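PDB 3QFH: epidermin leader peptide processing serine protease EpiP from Staphylococcus aureus subsp. aureus, which is a subtilisin-like serine endopeptidase that probably cleaves the leader peptide from the precursor of the lantibiotic epidermin. Local coordinates for residues D147-E161 with T201-W215. Numbering follows the deposited sequence.
Sequences DSKNLVPLNGFRGTE and TMYRVFGSKKTELLW. With SO4 (sulfate ion), chain O.
At one edge of the seven-stranded parallel sheet of this subtilisin-like fold, the short outermost strand 149-150 pairs with strand 200-204, and the chains that follow both strands stay together up to the start of helix 213-225. K149 N donates to M202 O, R204 N to K149 O, and L151 N to R204 O (2.7 Å), while S148 OG accepts from M202 N just before the ladder. On one face of the sheet, the N150 amide lies alongside R204, its plane 18° from that of the guanidinium, with OD1 over one face but offset toward the rim; no hydrogen bond forms between them. Instead N150 OD1 closes an Asx turn onto V152 N, and R204 NH1 bonds F206 O and forms a salt bridge with E164.

Beyond the strands, P153 CD and E212 CG lie over opposite faces of the W215 indole, each offset toward the rim; P153 CD makes a CH-pi contact 3.7 Å from the centroid of the six-membered ring, and F157 N meets the ring edge at CH2. The F157 ring is enclosed, with K210 CB centred over one face and R158 CG over the other. From there a bend at chi2 (-69°) brings the R158 guanidinium over F157 CZ and to E212, which it grips side-on, NE to OE2 at 2.7 Å and NH2 to OE1 at 3.2 Å. Q55, on strand 53-59 of the probable propeptide domain, also bonds E212 OE2.

The carboxylate of E161 joins the two loops: OE1 takes F157 N almost straight (176°), and OE2 accepts S208 N on its syn side at 3.1 Å.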
ATOM      1  N   ASP A 147      14.525  11.787  -1.733  1.00 37.59           N
ATOM      2  CA  ASP A 147      13.389  12.473  -1.119  1.00 37.13           C
ATOM      3  C   ASP A 147      12.601  11.492  -0.244  1.00 34.28           C
ATOM      4  O   ASP A 147      11.606  11.853   0.369  1.00 34.93           O
ATOM      5  CB  ASP A 147      12.486  13.089  -2.191  1.00 38.04           C
ATOM      6  CG  ASP A 147      13.172  14.209  -2.951  1.00 43.03           C
ATOM      7  OD1 ASP A 147      14.111  14.826  -2.387  1.00 50.35           O
ATOM      8  OD2 ASP A 147      12.776  14.487  -4.107  1.00 51.69           O
ATOM      9  N   SER A 148      13.051  10.245  -0.187  1.00 30.81           N
ATOM     10  CA  SER A 148      12.395   9.243   0.636  1.00 28.80           C
ATOM     11  C   SER A 148      12.400   9.705   2.097  1.00 29.90           C
ATOM     12  O   SER A 148      13.372  10.311   2.557  1.00 31.97           O
ATOM     13  CB  SER A 148      13.097   7.904   0.473  1.00 27.65           C
ATOM     14  OG  SER A 148      12.916   7.397  -0.840  1.00 24.18           O
ATOM     15  N   LYS A 149      11.317   9.447   2.822  1.00 28.52           N
ATOM     16  CA  LYS A 149      11.227   9.905   4.202  1.00 30.08           C
ATOM     17  C   LYS A 149      10.761   8.858   5.207  1.00 29.37           C
ATOM     18  O   LYS A 149      10.056   7.912   4.872  1.00 28.47           O
ATOM     19  CB  LYS A 149      10.306  11.115   4.270  1.00 31.68           C
ATOM     20  CG  LYS A 149      10.785  12.274   3.409  1.00 34.13           C
ATOM     21  CD  LYS A 149       9.803  13.423   3.419  1.00 37.86           C
ATOM     22  CE  LYS A 149      10.277  14.584   2.508  1.00 38.03           C
ATOM     23  NZ  LYS A 149      10.421  14.224   1.049  1.00 32.89           N
ATOM     24  N   ASN A 150      11.181   9.053   6.453  1.00 29.96           N
ATOM     25  CA  ASN A 150      10.792   8.197   7.564  1.00 30.61           C
ATOM     26  C   ASN A 150       9.646   8.833   8.332  1.00 29.60           C
ATOM     27  O   ASN A 150       9.789   9.939   8.797  1.00 30.41           O
ATOM     28  CB  ASN A 150      11.967   8.038   8.529  1.00 31.26           C
ATOM     29  CG  ASN A 150      11.617   7.212   9.762  1.00 31.25           C
ATOM     30  OD1 ASN A 150      10.737   6.366   9.731  1.00 33.45           O
ATOM     31  ND2 ASN A 150      12.335   7.446  10.840  1.00 35.56           N
ATOM     32  N   LEU A 151       8.538   8.118   8.498  1.00 29.25           N
ATOM     33  CA  LEU A 151       7.385   8.630   9.271  1.00 30.15           C
ATOM     34  C   LEU A 151       7.282   7.981  10.662  1.00 30.52           C
ATOM     35  O   LEU A 151       6.381   8.312  11.440  1.00 31.45           O
ATOM     36  CB  LEU A 151       6.069   8.449   8.489  1.00 28.32           C
ATOM     37  CG  LEU A 151       5.812   9.464   7.364  1.00 32.27           C
ATOM     38  CD1 LEU A 151       5.639  10.878   7.929  1.00 34.34           C
ATOM     39  CD2 LEU A 151       6.920   9.454   6.297  1.00 32.90           C
ATOM     40  N   VAL A 152       8.187   7.050  10.967  1.00 30.26           N
ATOM     41  CA  VAL A 152       8.192   6.394  12.272  1.00 30.75           C
ATOM     42  C   VAL A 152       8.721   7.417  13.289  1.00 31.72           C
ATOM     43  O   VAL A 152       9.798   7.998  13.094  1.00 32.75           O
ATOM     44  CB  VAL A 152       9.052   5.127  12.273  1.00 31.16           C
ATOM     45  CG1 VAL A 152       9.044   4.481  13.652  1.00 33.50           C
ATOM     46  CG2 VAL A 152       8.566   4.147  11.197  1.00 28.96           C
ATOM     47  N   PRO A 153       7.948   7.681  14.357  1.00 32.05           N
ATOM     48  CA  PRO A 153       8.382   8.710  15.304  1.00 34.03           C
ATOM     49  C   PRO A 153       9.479   8.255  16.257  1.00 34.61           C
ATOM     50  O   PRO A 153       9.797   7.081  16.317  1.00 33.73           O
ATOM     51  CB  PRO A 153       7.096   9.039  16.079  1.00 33.34           C
ATOM     52  CG  PRO A 153       6.322   7.758  16.063  1.00 34.39           C
ATOM     53  CD  PRO A 153       6.629   7.125  14.707  1.00 32.41           C
ATOM     54  N   LEU A 154      10.072   9.212  16.963  1.00 37.64           N
ATOM     55  CA  LEU A 154      11.063   8.920  17.985  1.00 39.22           C
ATOM     56  C   LEU A 154      10.438   7.905  18.939  1.00 39.82           C
ATOM     57  O   LEU A 154       9.285   8.059  19.376  1.00 41.11           O
ATOM     58  CB  LEU A 154      11.470  10.204  18.717  1.00 40.14           C
ATOM     59  CG  LEU A 154      12.411  10.108  19.927  1.00 42.84           C
ATOM     60  CD1 LEU A 154      13.759   9.511  19.567  1.00 44.37           C
ATOM     61  CD2 LEU A 154      12.600  11.488  20.571  1.00 46.34           C
ATOM     62  N   ASN A 155      11.177   6.837  19.199  1.00 40.67           N
ATOM     63  CA  ASN A 155      10.752   5.749  20.098  1.00 40.74           C
ATOM     64  C   ASN A 155       9.737   4.801  19.521  1.00 40.00           C
ATOM     65  O   ASN A 155       9.251   3.925  20.224  1.00 41.28           O
ATOM     66  CB  ASN A 155      10.294   6.284  21.458  1.00 42.58           C
ATOM     67  CG  ASN A 155      11.427   6.881  22.245  1.00 44.35           C
ATOM     68  OD1 ASN A 155      12.552   6.377  22.209  1.00 48.76           O
ATOM     69  ND2 ASN A 155      11.142   7.950  22.977  1.00 48.37           N
ATOM     70  N   GLY A 156       9.431   4.962  18.232  1.00 38.94           N
ATOM     71  CA  GLY A 156       8.529   4.062  17.507  1.00 37.86           C
ATOM     72  C   GLY A 156       7.181   3.665  18.078  1.00 37.95           C
ATOM     73  O   GLY A 156       6.529   4.439  18.752  1.00 38.93           O
ATOM     74  N   PHE A 157       6.760   2.434  17.800  1.00 38.39           N
ATOM     75  CA  PHE A 157       5.429   1.974  18.190  1.00 39.24           C
ATOM     76  C   PHE A 157       5.201   2.104  19.694  1.00 41.56           C
ATOM     77  O   PHE A 157       5.912   1.514  20.497  1.00 41.17           O
ATOM     78  CB  PHE A 157       5.188   0.547  17.693  1.00 39.39           C
ATOM     79  CG  PHE A 157       3.763   0.060  17.858  1.00 41.95           C
ATOM     80  CD1 PHE A 157       2.741   0.564  17.055  1.00 42.57           C
ATOM     81  CD2 PHE A 157       3.452  -0.942  18.775  1.00 46.62           C
ATOM     82  CE1 PHE A 157       1.426   0.110  17.190  1.00 42.28           C
ATOM     83  CE2 PHE A 157       2.136  -1.412  18.909  1.00 45.38           C
ATOM     84  CZ  PHE A 157       1.125  -0.880  18.111  1.00 44.80           C
ATOM     85  N   ARG A 158       4.214   2.921  20.054  1.00 43.55           N
ATOM     86  CA  ARG A 158       3.844   3.159  21.449  1.00 45.08           C
ATOM     87  C   ARG A 158       5.045   3.410  22.351  1.00 46.29           C
ATOM     88  O   ARG A 158       5.047   3.000  23.505  1.00 47.77           O
ATOM     89  CB  ARG A 158       3.058   1.960  21.972  1.00 46.38           C
ATOM     90  CG  ARG A 158       1.858   1.592  21.131  1.00 45.36           C
ATOM     91  CD  ARG A 158       0.742   2.633  21.206  1.00 48.82           C
ATOM     92  NE  ARG A 158      -0.216   2.447  20.118  1.00 49.27           N
ATOM     93  CZ  ARG A 158      -1.164   1.514  20.077  1.00 50.57           C
ATOM     94  NH1 ARG A 158      -1.317   0.648  21.065  1.00 55.87           N
ATOM     95  NH2 ARG A 158      -1.960   1.438  19.020  1.00 51.87           N
ATOM     96  N   GLY A 159       6.071   4.070  21.823  1.00 46.25           N
ATOM     97  CA  GLY A 159       7.283   4.352  22.585  1.00 47.36           C
ATOM     98  C   GLY A 159       8.100   3.138  23.026  1.00 48.05           C
ATOM     99  O   GLY A 159       9.011   3.283  23.835  1.00 49.45           O
ATOM    100  N   THR A 160       7.796   1.955  22.484  1.00 48.99           N
ATOM    101  CA  THR A 160       8.477   0.705  22.866  1.00 49.58           C
ATOM    102  C   THR A 160       9.687   0.304  22.020  1.00 50.21           C
ATOM    103  O   THR A 160      10.100  -0.851  22.067  1.00 52.22           O
ATOM    104  CB  THR A 160       7.505  -0.506  22.846  1.00 49.33           C
ATOM    105  OG1 THR A 160       7.154  -0.839  21.499  1.00 49.15           O
ATOM    106  CG2 THR A 160       6.255  -0.222  23.655  1.00 49.33           C
ATOM    107  N   GLU A 161      10.244   1.215  21.231  1.00 50.09           N
ATOM    108  CA  GLU A 161      11.458   0.897  20.453  1.00 49.64           C
ATOM    109  C   GLU A 161      12.409   2.112  20.455  1.00 49.68           C
ATOM    110  O   GLU A 161      12.385   2.935  19.549  1.00 50.10           O
ATOM    111  CB  GLU A 161      11.133   0.316  19.046  1.00 48.45           C
ATOM    112  CG  GLU A 161       9.997   0.947  18.297  1.00 49.39           C
ATOM    113  CD  GLU A 161       9.615   0.230  16.954  1.00 49.83           C
ATOM    114  OE1 GLU A 161       8.649   0.694  16.301  1.00 49.86           O
ATOM    115  OE2 GLU A 161      10.249  -0.775  16.552  1.00 44.56           O
ATOM    116  N   THR A 201      10.096   6.541  -4.360  1.00 25.84           N
ATOM    117  CA  THR A 201      10.332   7.224  -3.119  1.00 28.08           C
ATOM    118  C   THR A 201       9.743   6.342  -2.055  1.00 26.59           C
ATOM    119  O   THR A 201       8.577   5.968  -2.139  1.00 29.00           O
ATOM    120  CB  THR A 201       9.623   8.587  -3.087  1.00 28.61           C
ATOM    121  OG1 THR A 201       9.982   9.343  -4.243  1.00 34.45           O
ATOM    122  CG2 THR A 201      10.016   9.356  -1.865  1.00 30.85           C
ATOM    123  N   MET A 202      10.537   6.002  -1.054  1.00 24.98           N
ATOM    124  CA  MET A 202      10.065   5.142   0.014  1.00 25.04           C
ATOM    125  C   MET A 202       9.622   5.999   1.179  1.00 24.41           C
ATOM    126  O   MET A 202      10.276   6.978   1.511  1.00 26.02           O
ATOM    127  CB  MET A 202      11.169   4.162   0.431  1.00 24.99           C
ATOM    128  CG  MET A 202      10.899   3.332   1.709  1.00 26.55           C
ATOM    129  SD  MET A 202       9.462   2.258   1.633  1.00 29.63           S
ATOM    130  CE  MET A 202       9.830   1.185   0.233  1.00 25.39           C
ATOM    131  N   TYR A 203       8.481   5.652   1.764  1.00 23.73           N
ATOM    132  CA  TYR A 203       8.005   6.311   2.973  1.00 25.51           C
ATOM    133  C   TYR A 203       7.910   5.230   4.024  1.00 25.75           C
ATOM    134  O   TYR A 203       7.033   4.369   3.969  1.00 25.33           O
ATOM    135  CB  TYR A 203       6.686   7.029   2.747  1.00 24.81           C
ATOM    136  CG  TYR A 203       6.871   8.209   1.804  1.00 28.51           C
ATOM    137  CD1 TYR A 203       7.194   9.463   2.294  1.00 31.99           C
ATOM    138  CD2 TYR A 203       6.771   8.052   0.418  1.00 24.22           C
ATOM    139  CE1 TYR A 203       7.375  10.546   1.439  1.00 28.83           C
ATOM    140  CE2 TYR A 203       6.969   9.113  -0.431  1.00 23.07           C
ATOM    141  CZ  TYR A 203       7.270  10.361   0.090  1.00 28.99           C
ATOM    142  OH  TYR A 203       7.445  11.436  -0.735  1.00 32.29           O
ATOM    143  N   ARG A 204       8.839   5.273   4.973  1.00 27.33           N
ATOM    144  CA  ARG A 204       8.912   4.239   6.001  1.00 28.36           C
ATOM    145  C   ARG A 204       7.943   4.483   7.151  1.00 26.29           C
ATOM    146  O   ARG A 204       7.978   5.520   7.796  1.00 27.17           O
ATOM    147  CB  ARG A 204      10.341   4.079   6.528  1.00 27.32           C
ATOM    148  CG  ARG A 204      10.464   2.924   7.525  1.00 28.67           C
ATOM    149  CD  ARG A 204      11.923   2.570   7.822  1.00 28.69           C
ATOM    150  NE  ARG A 204      12.603   3.573   8.641  1.00 30.37           N
ATOM    151  CZ  ARG A 204      12.704   3.532   9.971  1.00 29.81           C
ATOM    152  NH1 ARG A 204      12.146   2.561  10.669  1.00 33.26           N
ATOM    153  NH2 ARG A 204      13.361   4.487  10.612  1.00 32.68           N
ATOM    154  N   VAL A 205       7.100   3.486   7.379  1.00 26.23           N
ATOM    155  CA  VAL A 205       6.082   3.494   8.416  1.00 26.77           C
ATOM    156  C   VAL A 205       6.206   2.288   9.364  1.00 28.04           C
ATOM    157  O   VAL A 205       5.318   2.038  10.148  1.00 28.65           O
ATOM    158  CB  VAL A 205       4.674   3.584   7.793  1.00 26.31           C
ATOM    159  CG1 VAL A 205       4.578   4.880   6.961  1.00 22.89           C
ATOM    160  CG2 VAL A 205       4.344   2.342   6.914  1.00 26.78           C
ATOM    161  N   PHE A 206       7.309   1.545   9.272  1.00 27.74           N
ATOM    162  CA  PHE A 206       7.575   0.449  10.191  1.00 30.45           C
ATOM    163  C   PHE A 206       8.975   0.556  10.740  1.00 30.85           C
ATOM    164  O   PHE A 206       9.919   0.880  10.009  1.00 31.72           O
ATOM    165  CB  PHE A 206       7.508  -0.916   9.522  1.00 29.90           C
ATOM    166  CG  PHE A 206       6.127  -1.398   9.207  1.00 32.99           C
ATOM    167  CD1 PHE A 206       5.429  -2.182  10.124  1.00 35.60           C
ATOM    168  CD2 PHE A 206       5.552  -1.141   7.969  1.00 33.32           C
ATOM    169  CE1 PHE A 206       4.160  -2.662   9.826  1.00 33.97           C
ATOM    170  CE2 PHE A 206       4.283  -1.624   7.663  1.00 35.98           C
ATOM    171  CZ  PHE A 206       3.589  -2.386   8.596  1.00 36.00           C
ATOM    172  N   GLY A 207       9.097   0.293  12.032  1.00 32.32           N
ATOM    173  CA  GLY A 207      10.385   0.163  12.675  1.00 34.26           C
ATOM    174  C   GLY A 207      10.648  -1.333  12.618  1.00 36.52           C
ATOM    175  O   GLY A 207      10.735  -1.907  11.540  1.00 35.59           O
ATOM    176  N   SER A 208      10.748  -1.969  13.781  1.00 39.68           N
ATOM    177  CA  SER A 208      10.929  -3.416  13.860  1.00 42.36           C
ATOM    178  C   SER A 208       9.654  -4.061  14.392  1.00 43.61           C
ATOM    179  O   SER A 208       9.516  -5.271  14.379  1.00 44.67           O
ATOM    180  CB  SER A 208      12.083  -3.734  14.804  1.00 43.98           C
ATOM    181  OG  SER A 208      13.228  -2.966  14.455  1.00 46.95           O
ATOM    182  N   LYS A 209       8.730  -3.230  14.862  1.00 44.77           N
ATOM    183  CA  LYS A 209       7.494  -3.675  15.465  1.00 45.98           C
ATOM    184  C   LYS A 209       6.294  -3.417  14.527  1.00 45.89           C
ATOM    185  O   LYS A 209       6.373  -3.660  13.304  1.00 44.76           O
ATOM    186  CB  LYS A 209       7.310  -2.939  16.803  1.00 47.35           C
ATOM    187  CG  LYS A 209       8.406  -3.161  17.851  1.00 50.98           C
ATOM    188  CD  LYS A 209       8.182  -4.411  18.711  1.00 55.24           C
ATOM    189  CE  LYS A 209       8.172  -5.715  17.916  1.00 57.43           C
ATOM    190  NZ  LYS A 209       8.181  -6.944  18.807  1.00 59.10           N
ATOM    191  N   LYS A 210       5.187  -2.937  15.097  1.00 44.34           N
ATOM    192  CA  LYS A 210       3.980  -2.670  14.329  1.00 43.92           C
ATOM    193  C   LYS A 210       3.967  -1.242  13.791  1.00 41.25           C
ATOM    194  O   LYS A 210       4.825  -0.423  14.111  1.00 38.34           O
ATOM    195  CB  LYS A 210       2.736  -2.917  15.205  1.00 45.28           C
ATOM    196  CG  LYS A 210       2.601  -4.360  15.685  1.00 47.33           C
ATOM    197  CD  LYS A 210       1.376  -4.557  16.573  1.00 51.54           C
ATOM    198  CE  LYS A 210       1.240  -6.016  16.987  1.00 54.65           C
ATOM    199  NZ  LYS A 210       0.044  -6.286  17.855  1.00 58.63           N
ATOM    200  N   THR A 211       2.983  -0.969  12.954  1.00 40.91           N
ATOM    201  CA  THR A 211       2.784   0.362  12.398  1.00 40.01           C
ATOM    202  C   THR A 211       1.505   0.927  13.023  1.00 39.66           C
ATOM    203  O   THR A 211       0.755   0.205  13.684  1.00 38.80           O
ATOM    204  CB  THR A 211       2.664   0.302  10.864  1.00 39.76           C
ATOM    205  OG1 THR A 211       2.643   1.629  10.313  1.00 38.68           O
ATOM    206  CG2 THR A 211       1.394  -0.456  10.448  1.00 40.92           C
ATOM    207  N   GLU A 212       1.284   2.226  12.848  1.00 39.21           N
ATOM    208  CA  GLU A 212       0.070   2.892  13.317  1.00 38.15           C
ATOM    209  C   GLU A 212      -0.609   3.391  12.054  1.00 37.33           C
ATOM    210  O   GLU A 212       0.079   3.868  11.140  1.00 35.42           O
ATOM    211  CB  GLU A 212       0.401   4.105  14.194  1.00 39.08           C
ATOM    212  CG  GLU A 212       0.987   3.832  15.587  1.00 40.62           C
ATOM    213  CD  GLU A 212      -0.062   3.532  16.663  1.00 41.95           C
ATOM    214  OE1 GLU A 212      -1.129   2.975  16.347  1.00 43.81           O
ATOM    215  OE2 GLU A 212       0.195   3.844  17.843  1.00 41.31           O
ATOM    216  N   LEU A 213      -1.939   3.299  11.981  1.00 36.02           N
ATOM    217  CA  LEU A 213      -2.644   3.796  10.801  1.00 35.30           C
ATOM    218  C   LEU A 213      -2.434   5.302  10.641  1.00 33.29           C
ATOM    219  O   LEU A 213      -2.459   5.816   9.531  1.00 31.64           O
ATOM    220  CB  LEU A 213      -4.141   3.438  10.814  1.00 36.94           C
ATOM    221  CG  LEU A 213      -4.476   1.959  10.567  1.00 39.16           C
ATOM    222  CD1 LEU A 213      -5.985   1.731  10.643  1.00 44.61           C
ATOM    223  CD2 LEU A 213      -3.957   1.480   9.233  1.00 41.52           C
ATOM    224  N   LEU A 214      -2.213   6.002  11.749  1.00 32.10           N
ATOM    225  CA  LEU A 214      -1.922   7.415  11.681  1.00 32.04           C
ATOM    226  C   LEU A 214      -0.595   7.694  10.970  1.00 30.26           C
ATOM    227  O   LEU A 214      -0.465   8.724  10.328  1.00 28.54           O
ATOM    228  CB  LEU A 214      -1.912   8.052  13.060  1.00 32.07           C
ATOM    229  CG  LEU A 214      -3.286   8.132  13.742  1.00 38.49           C
ATOM    230  CD1 LEU A 214      -3.125   8.720  15.150  1.00 40.56           C
ATOM    231  CD2 LEU A 214      -4.258   8.946  12.935  1.00 35.78           C
ATOM    232  N   TRP A 215       0.389   6.801  11.096  1.00 29.16           N
ATOM    233  CA  TRP A 215       1.680   7.017  10.417  1.00 28.28           C
ATOM    234  C   TRP A 215       1.478   6.830   8.929  1.00 27.28           C
ATOM    235  O   TRP A 215       2.013   7.593   8.105  1.00 28.31           O
ATOM    236  CB  TRP A 215       2.795   6.065  10.895  1.00 28.35           C
ATOM    237  CG  TRP A 215       3.022   5.955  12.387  1.00 28.77           C
ATOM    238  CD1 TRP A 215       2.603   6.816  13.352  1.00 29.72           C
ATOM    239  CD2 TRP A 215       3.849   4.987  13.049  1.00 27.85           C
ATOM    240  NE1 TRP A 215       3.043   6.400  14.586  1.00 32.70           N
ATOM    241  CE2 TRP A 215       3.826   5.289  14.428  1.00 31.45           C
ATOM    242  CE3 TRP A 215       4.584   3.889  12.612  1.00 27.33           C
ATOM    243  CZ2 TRP A 215       4.499   4.519  15.380  1.00 31.26           C
ATOM    244  CZ3 TRP A 215       5.258   3.116  13.555  1.00 29.74           C
ATOM    245  CH2 TRP A 215       5.217   3.444  14.928  1.00 29.10           C
TER
HETATM  246  S   SO4 O 461      10.930  -8.904  19.395  0.50 58.56           S
HETATM  247  O1  SO4 O 461      11.953  -8.860  20.431  0.50 57.63           O
HETATM  248  O2  SO4 O 461       9.629  -9.134  20.019  0.50 55.16           O
HETATM  249  O3  SO4 O 461      10.913  -7.624  18.683  0.50 57.85           O
HETATM  250  O4  SO4 O 461      11.221  -9.976  18.450  0.50 56.41           O
HETATM  251  O   HOH W   1       2.793   4.517  18.365  1.00 25.49           O
HETATM  252  O   HOH W   2       7.642  -0.388  14.248  1.00 23.50           O